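Local coordinates for protein peroxin 22 (Pichia angusta, PDB 5NKZ) that binds the ubiquitin-conjugating enzyme Pex4p through its soluble domain and is probably involved in peroxisome biogenesis, at residues 34-39 / 55-60; 85-90 / 107-112; 103-108 / 126-131. One frame throughout, in Å; residues are numbered along the deposited sequence.

Interaction 1 (34-39 / 55-60); sequences LVLTQK and LTVILH
Strands 32-36 and 55-59 are parallel neighbours in a beta-alpha-beta unit, with helix 46-51 in the crossover between them, at the centre of the five-stranded parallel sheet. The axes of 34-36 and 55-59 come within 4.5 Å at 27°, the twist expected of adjacent strands, and Leu34, Val35 and Leu36 pair with Val57, Ile58 and Leu59. Four backbone hydrogen bonds set this register: Leu34 N to Thr56 O, Ile58 N to Leu34 O, Leu36 N to Ile58 O, and His60 N to Leu36 O. The first is 2.7 Å from Leu34 N to Thr56 O.

Side chains divide between the two faces. On one, Leu34 and Val57 lie side by side, CD2 of Leu34 being 4.1 Å from CG2 of Val57, while Leu36 CD1 crosses to Val57 CG1 at 3.7 Å; Leu49 of helix 46-51 also packs on Val57. On the other, Val35 CG1 meets Ile58 CD1 at 4.0 Å against Leu94 of helix 87-97.

Past the strand ends, Thr37 CG2 sits over one face of the His60 imidazole, 4.0 Å from its centroid and 24° off the normal, a CH-pi contact. The ring reaches it with CG anti to the backbone N (chi1 -155°). His60 NE2 hydrogen-bonds Glu87, and Thr37 OG1 hydrogen-bonds Asp40. The backbone groups that face each other are thus paired, while Val35 and Val57 turn theirs to Leu103 and to Gln80 and Ile82; apolar branches fill both faces, and the buried imidazole gains a methyl against one face and a carboxylate at NE2.

Interaction 2 (85-90 / 107-112); sequences RTEESI and GNLEMS
Glu87 of helix 87-97 reaches across to the loop residues Leu109, Glu110 and Met111. Its CB already touches this loop, lying 3.9 Å from Met111 CE. From there CG stands anti to the carbonyl carbon (chi1 -78°) and the chain runs on extended, which carries the carboxylate out to the loop backbone. CD passes alongside Leu109 CB, the two side chains running opposite ways.

The two oxygens then divide the work. OE1 accepts the Glu110 N-H, with 2.7 Å between Glu110 N and Glu87 OE1 and an angle of 169° at the hydrogen. OE2 accepts the next amide, Met111 N to Glu87 OE2 being 2.8 Å at 164°. Each oxygen uses its syn lone pair, so one carboxylate grips two successive N-H groups in a bidentate fashion. OE1 has a further hydrogen-bond partner in His60 NE2.

Met111 runs back antiparallel to the glutamate, its chain bent near the end to bring CE 3.7 Å from Glu88 N. Both Leu109 and Met111 also pack on Phe91, one helical turn on. The Glu110 carboxylate stays apart from that of Glu87, its OE2 lying 4.9 Å from Glu87 OE1.

A glutamine in place of Glu87 would probably break the bidentate grip, because its NH2 end could not accept a backbone N-H, leaving one of the two loop amides without its mate.

Chemically, two backbone N-H groups and the imidazole of His60 share one carboxylate, whose negative charge they would be expected to stabilise, so the loop is tied to the helix by side-chain-to-backbone bonds rather than by strand pairing.

Interaction 3 (103-108 / 126-131); sequences LITLGN and TNVHEV
Van der Waals packing is centred on Thr105 and Leu103, which meet the start of the 126-131 segment. Thr105 CG2, anti to its own carbonyl carbon (chi1 47° for OG1), lies 3.6 Å from Asn127 CB, with Val128 CG2 farther off at 4.4 Å; Thr126 OG1 also packs against this methyl. Leu103 lays CB 4.1 Å from Asn127 CA. Its CD1 branch packs on the Glu130 carboxylate, the two side chains crossing at about a right angle; Glu130 gets there by bending at chi2 (50°).

Contacts with carbonyl oxygens form the second kind. Thr126 CA makes a CA-H...O contact with Ile104 O, 3.6 Å between the two atoms and 164° at the hydrogen, and the CD2 branch of Leu103 faces Thr126 O more loosely.

Polar bonding links the segments through a third residue. Asp40 OD1 accepts hydrogen bonds from both Thr105 OG1 and Asn127 ND2, so a single carboxylate oxygen joins one side chain from each segment.

Within 126-131 the short 3-10 turn is closed by Glu130 N to Asn127 O, 3.0 Å. Both segments leave adjacent parallel strands, 101-103 and 124-125, at their C-terminal ends; the strand order 81-83, 55-59, 32-36, 101-103, 124-125 is that of a doubly wound, Rossmann-like sheet, whose loops gather at this edge.

In the fold
Interaction 1 lies in the five-stranded parallel sheet, interaction 3 at the C-terminal ends of strands 101-103 and 124-125, and interaction 2 joins helix 87-97 to the loop between those strands. Along the chain, interaction 1 closes before the other two open, while interactions 2 and 3 share Gly107 and Asn108. Interactions 2 and 3 are centred about 11 and 10 Å from the centre of interaction 1 and about 13 Å from each other. A bond between His60 and Glu87 links 1 to 2, and a probable backbone bond from Val35 to Leu103 links 1 to 3. Arg85 and Ser89 of 85-90 hydrogen-bond the other protein chain, so the Glu87 end of this network lies beside the partner-binding surface.

Interaction 1 (34-39 / 55-60)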
# COMPACT_ATOMS: atom_id res chain seq x y z
N LEU C 34 -15.01 -2.89 -10.71
CA LEU C 34 -16.44 -2.84 -10.90
C LEU C 34 -17.07 -1.91 -9.92
O LEU C 34 -17.03 -2.19 -8.72
CB LEU C 34 -17.01 -4.27 -10.72
CG LEU C 34 -18.52 -4.48 -10.84
CD1 LEU C 34 -19.03 -3.90 -12.16
CD2 LEU C 34 -18.83 -5.96 -10.71
N VAL C 35 -17.66 -0.82 -10.37
CA VAL C 35 -18.30 0.07 -9.41
C VAL C 35 -19.79 -0.11 -9.48
O VAL C 35 -20.41 0.05 -10.55
CB VAL C 35 -17.84 1.59 -9.44
CG1 VAL C 35 -16.46 1.74 -10.08
CG2 VAL C 35 -18.84 2.55 -10.12
N LEU C 36 -20.33 -0.44 -8.30
CA LEU C 36 -21.74 -0.75 -8.10
C LEU C 36 -22.43 0.34 -7.28
O LEU C 36 -22.13 0.51 -6.11
CB LEU C 36 -21.90 -2.11 -7.40
CG LEU C 36 -21.22 -3.32 -8.08
CD1 LEU C 36 -21.28 -4.57 -7.20
CD2 LEU C 36 -21.81 -3.55 -9.45
N THR C 37 -23.31 1.09 -7.92
CA THR C 37 -24.40 1.78 -7.23
C THR C 37 -25.52 0.78 -6.89
O THR C 37 -25.57 -0.30 -7.44
CB THR C 37 -25.01 2.87 -8.14
OG1 THR C 37 -25.47 2.29 -9.38
CG2 THR C 37 -23.99 3.93 -8.45
N GLN C 38 -26.41 1.17 -5.98
CA GLN C 38 -27.74 0.57 -5.80
C GLN C 38 -28.34 -0.06 -7.07
O GLN C 38 -28.68 -1.23 -7.07
CB GLN C 38 -28.69 1.65 -5.26
CG GLN C 38 -28.62 1.79 -3.76
CD GLN C 38 -29.77 1.11 -3.04
OE1 GLN C 38 -30.33 0.10 -3.50
NE2 GLN C 38 -30.14 1.66 -1.88
N LYS C 39 -28.39 0.70 -8.15
CA LYS C 39 -29.03 0.27 -9.38
C LYS C 39 -28.16 -0.75 -10.06
O LYS C 39 -28.61 -1.83 -10.37
CB LYS C 39 -29.29 1.44 -10.32
CG LYS C 39 -30.34 2.43 -9.78
CD LYS C 39 -29.78 3.45 -8.78
CE LYS C 39 -30.42 4.84 -8.86
NZ LYS C 39 -29.34 5.88 -8.77
N LEU C 55 -10.80 -9.27 -9.88
CA LEU C 55 -11.96 -8.44 -9.96
C LEU C 55 -11.93 -7.72 -8.65
O LEU C 55 -11.46 -8.28 -7.64
CB LEU C 55 -13.21 -9.27 -10.12
CG LEU C 55 -14.58 -8.60 -9.86
CD1 LEU C 55 -14.91 -7.45 -10.79
CD2 LEU C 55 -15.63 -9.72 -9.99
N THR C 56 -12.36 -6.46 -8.67
CA THR C 56 -12.30 -5.63 -7.50
C THR C 56 -13.53 -4.75 -7.58
O THR C 56 -13.77 -4.09 -8.59
CB THR C 56 -10.97 -4.82 -7.47
OG1 THR C 56 -9.82 -5.70 -7.51
CG2 THR C 56 -10.90 -3.96 -6.21
N VAL C 57 -14.33 -4.78 -6.53
CA VAL C 57 -15.61 -4.10 -6.50
C VAL C 57 -15.56 -2.84 -5.61
O VAL C 57 -15.11 -2.88 -4.45
CB VAL C 57 -16.70 -5.05 -5.95
CG1 VAL C 57 -17.96 -4.30 -5.53
CG2 VAL C 57 -17.06 -6.12 -6.99
N ILE C 58 -16.12 -1.76 -6.13
CA ILE C 58 -16.16 -0.49 -5.45
C ILE C 58 -17.62 -0.08 -5.20
O ILE C 58 -18.36 0.23 -6.14
CB ILE C 58 -15.37 0.56 -6.30
CG1 ILE C 58 -13.97 -0.00 -6.61
CG2 ILE C 58 -15.27 1.93 -5.61
CD1 ILE C 58 -13.31 0.63 -7.81
N LEU C 59 -18.04 -0.06 -3.94
CA LEU C 59 -19.43 0.32 -3.63
C LEU C 59 -19.60 1.83 -3.49
O LEU C 59 -18.83 2.50 -2.79
CB LEU C 59 -19.93 -0.38 -2.36
CG LEU C 59 -19.65 -1.89 -2.36
CD1 LEU C 59 -19.74 -2.41 -0.93
CD2 LEU C 59 -20.56 -2.65 -3.31
N HIS C 60 -20.62 2.34 -4.16
CA HIS C 60 -21.16 3.67 -3.92
C HIS C 60 -21.41 3.83 -2.42
O HIS C 60 -21.59 2.83 -1.71
CB HIS C 60 -22.48 3.79 -4.69
CG HIS C 60 -22.88 5.19 -5.05
ND1 HIS C 60 -24.02 5.78 -4.56
CD2 HIS C 60 -22.32 6.08 -5.90
CE1 HIS C 60 -24.13 7.00 -5.07
NE2 HIS C 60 -23.11 7.21 -5.88

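Interaction 2 (85-90 / 107-112)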
# COMPACT_ATOMS: atom_id res chain seq x y z
N ARG C 85 -17.11 6.39 0.56
CA ARG C 85 -18.03 7.28 1.29
C ARG C 85 -18.45 8.56 0.56
O ARG C 85 -19.48 9.14 0.95
CB ARG C 85 -17.47 7.62 2.68
CG ARG C 85 -17.76 6.49 3.68
CD ARG C 85 -17.68 6.82 5.18
NE ARG C 85 -18.82 6.20 5.86
CZ ARG C 85 -19.04 4.88 5.97
NH1 ARG C 85 -18.16 3.99 5.49
NH2 ARG C 85 -20.15 4.43 6.56
N THR C 86 -17.71 8.97 -0.48
CA THR C 86 -18.13 10.08 -1.37
C THR C 86 -18.03 9.62 -2.83
O THR C 86 -17.15 8.83 -3.18
CB THR C 86 -17.27 11.37 -1.19
OG1 THR C 86 -16.03 11.26 -1.92
CG2 THR C 86 -16.97 11.67 0.29
N GLU C 87 -18.90 10.12 -3.70
CA GLU C 87 -18.76 9.81 -5.12
C GLU C 87 -17.37 10.13 -5.70
O GLU C 87 -16.81 9.34 -6.47
CB GLU C 87 -19.84 10.52 -5.93
CG GLU C 87 -21.17 9.80 -5.82
CD GLU C 87 -22.23 10.38 -6.71
OE1 GLU C 87 -23.27 9.70 -6.90
OE2 GLU C 87 -22.05 11.51 -7.22
N GLU C 88 -16.81 11.28 -5.32
CA GLU C 88 -15.49 11.67 -5.79
C GLU C 88 -14.49 10.56 -5.52
O GLU C 88 -13.76 10.13 -6.41
CB GLU C 88 -15.04 12.96 -5.11
CG GLU C 88 -13.92 13.64 -5.87
CD GLU C 88 -13.31 14.80 -5.13
OE1 GLU C 88 -12.14 15.15 -5.44
OE2 GLU C 88 -14.01 15.38 -4.26
N SER C 89 -14.50 10.05 -4.28
CA SER C 89 -13.58 8.99 -3.90
C SER C 89 -13.52 7.85 -4.90
O SER C 89 -12.46 7.22 -5.03
CB SER C 89 -13.91 8.42 -2.54
OG SER C 89 -14.20 9.47 -1.66
N ILE C 90 -14.64 7.57 -5.59
CA ILE C 90 -14.71 6.48 -6.57
C ILE C 90 -13.54 6.60 -7.52
O ILE C 90 -12.73 5.69 -7.63
CB ILE C 90 -16.05 6.46 -7.33
CG1 ILE C 90 -17.20 6.05 -6.40
CG2 ILE C 90 -16.02 5.50 -8.53
CD1 ILE C 90 -18.56 6.53 -6.91
N GLY C 107 -23.84 7.65 -15.49
CA GLY C 107 -25.25 8.07 -15.43
C GLY C 107 -26.00 7.75 -14.15
O GLY C 107 -27.04 8.35 -13.87
N ASN C 108 -25.50 6.78 -13.37
CA ASN C 108 -26.11 6.43 -12.07
C ASN C 108 -25.53 7.16 -10.88
O ASN C 108 -25.90 6.86 -9.75
CB ASN C 108 -25.98 4.93 -11.83
CG ASN C 108 -26.86 4.11 -12.74
OD1 ASN C 108 -26.62 2.91 -12.93
ND2 ASN C 108 -27.90 4.74 -13.30
N LEU C 109 -24.63 8.11 -11.11
CA LEU C 109 -24.14 8.98 -10.04
C LEU C 109 -25.08 10.18 -9.87
O LEU C 109 -25.83 10.50 -10.78
CB LEU C 109 -22.69 9.40 -10.33
CG LEU C 109 -21.51 8.43 -10.04
CD1 LEU C 109 -21.90 6.95 -10.12
CD2 LEU C 109 -20.31 8.68 -10.94
N GLU C 110 -25.04 10.80 -8.69
CA GLU C 110 -25.76 12.04 -8.39
C GLU C 110 -24.97 13.25 -8.90
O GLU C 110 -25.55 14.18 -9.42
CB GLU C 110 -26.11 12.20 -6.90
CG GLU C 110 -26.30 10.86 -6.17
CD GLU C 110 -27.35 10.83 -5.07
OE1 GLU C 110 -27.88 11.89 -4.64
OE2 GLU C 110 -27.64 9.69 -4.64
N MET C 111 -23.64 13.23 -8.77
CA MET C 111 -22.75 14.15 -9.48
C MET C 111 -22.90 14.05 -11.02
O MET C 111 -23.13 12.99 -11.56
CB MET C 111 -21.32 13.79 -9.09
CG MET C 111 -20.18 14.60 -9.66
SD MET C 111 -18.60 13.74 -9.46
CE MET C 111 -18.35 13.72 -7.68
N SER C 112 -22.75 15.16 -11.72
CA SER C 112 -22.71 15.11 -13.18
C SER C 112 -21.96 16.28 -13.77
O SER C 112 -21.62 17.24 -13.06
CB SER C 112 -24.12 14.98 -13.81
OG SER C 112 -25.16 15.78 -13.21

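Interaction 3 (103-108 / 126-131)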
# COMPACT_ATOMS: atom_id res chain seq x y z
N LEU C 103 -15.51 -0.76 -15.23
CA LEU C 103 -16.95 -0.77 -15.43
C LEU C 103 -17.61 0.11 -14.41
O LEU C 103 -17.49 -0.12 -13.20
CB LEU C 103 -17.51 -2.17 -15.27
CG LEU C 103 -16.82 -3.23 -16.10
CD1 LEU C 103 -17.39 -4.56 -15.64
CD2 LEU C 103 -17.04 -2.96 -17.59
N ILE C 104 -18.37 1.08 -14.93
CA ILE C 104 -19.00 2.10 -14.10
C ILE C 104 -20.07 2.80 -14.93
O ILE C 104 -19.77 3.27 -16.04
CB ILE C 104 -17.91 3.11 -13.58
CG1 ILE C 104 -18.56 4.41 -13.06
CG2 ILE C 104 -16.83 3.41 -14.64
CD1 ILE C 104 -17.69 5.25 -12.13
N THR C 105 -21.31 2.85 -14.45
CA THR C 105 -22.30 3.68 -15.13
C THR C 105 -22.21 5.03 -14.47
O THR C 105 -22.62 5.19 -13.31
CB THR C 105 -23.75 3.16 -15.02
OG1 THR C 105 -24.01 2.84 -13.67
CG2 THR C 105 -23.98 1.94 -15.86
N LEU C 106 -21.66 6.00 -15.20
CA LEU C 106 -21.55 7.37 -14.70
C LEU C 106 -22.93 7.99 -14.57
O LEU C 106 -23.17 8.74 -13.63
CB LEU C 106 -20.66 8.23 -15.60
CG LEU C 106 -19.19 7.79 -15.75
CD1 LEU C 106 -18.52 8.35 -17.01
CD2 LEU C 106 -18.41 8.17 -14.53
N GLY C 107 -23.84 7.65 -15.49
CA GLY C 107 -25.25 8.07 -15.43
C GLY C 107 -26.00 7.75 -14.15
O GLY C 107 -27.04 8.35 -13.87
N ASN C 108 -25.50 6.78 -13.37
CA ASN C 108 -26.11 6.43 -12.07
C ASN C 108 -25.53 7.16 -10.88
O ASN C 108 -25.90 6.86 -9.75
CB ASN C 108 -25.98 4.93 -11.83
CG ASN C 108 -26.86 4.11 -12.74
OD1 ASN C 108 -26.62 2.91 -12.93
ND2 ASN C 108 -27.90 4.74 -13.30
N THR C 126 -19.40 1.44 -19.78
CA THR C 126 -20.62 1.42 -18.96
C THR C 126 -20.83 0.00 -18.36
O THR C 126 -20.48 -1.03 -18.97
CB THR C 126 -21.87 1.95 -19.70
OG1 THR C 126 -22.98 1.99 -18.81
CG2 THR C 126 -22.25 1.10 -20.98
N ASN C 127 -21.31 -0.01 -17.13
CA ASN C 127 -21.38 -1.22 -16.33
C ASN C 127 -22.27 -2.34 -16.94
O ASN C 127 -22.07 -3.53 -16.66
CB ASN C 127 -21.87 -0.83 -14.94
CG ASN C 127 -22.27 -2.02 -14.14
OD1 ASN C 127 -21.48 -2.95 -13.96
ND2 ASN C 127 -23.52 -2.04 -13.70
N VAL C 128 -23.20 -1.94 -17.80
CA VAL C 128 -24.10 -2.87 -18.50
C VAL C 128 -23.32 -3.97 -19.29
O VAL C 128 -23.77 -5.10 -19.40
CB VAL C 128 -25.11 -2.12 -19.44
CG1 VAL C 128 -26.24 -3.06 -19.82
CG2 VAL C 128 -25.69 -0.85 -18.80
N HIS C 129 -22.12 -3.64 -19.78
CA HIS C 129 -21.28 -4.58 -20.53
C HIS C 129 -20.40 -5.43 -19.65
O HIS C 129 -19.35 -5.92 -20.09
CB HIS C 129 -20.45 -3.84 -21.61
CG HIS C 129 -21.30 -3.38 -22.77
ND1 HIS C 129 -21.77 -4.26 -23.74
CD2 HIS C 129 -21.82 -2.17 -23.07
CE1 HIS C 129 -22.53 -3.59 -24.59
NE2 HIS C 129 -22.58 -2.33 -24.21
N GLU C 130 -20.85 -5.69 -18.43
CA GLU C 130 -20.24 -6.71 -17.60
C GLU C 130 -19.92 -8.03 -18.37
O GLU C 130 -18.80 -8.51 -18.39
CB GLU C 130 -21.17 -6.99 -16.41
CG GLU C 130 -20.80 -8.23 -15.59
CD GLU C 130 -19.33 -8.25 -15.20
OE1 GLU C 130 -18.92 -7.16 -14.73
OE2 GLU C 130 -18.58 -9.28 -15.45
N VAL C 131 -20.96 -8.56 -18.99
CA VAL C 131 -21.02 -9.93 -19.54
C VAL C 131 -19.98 -10.27 -20.64
O VAL C 131 -19.59 -11.43 -20.82
CB VAL C 131 -22.48 -10.24 -19.99
CG1 VAL C 131 -23.34 -10.59 -18.77
CG2 VAL C 131 -23.13 -9.11 -20.83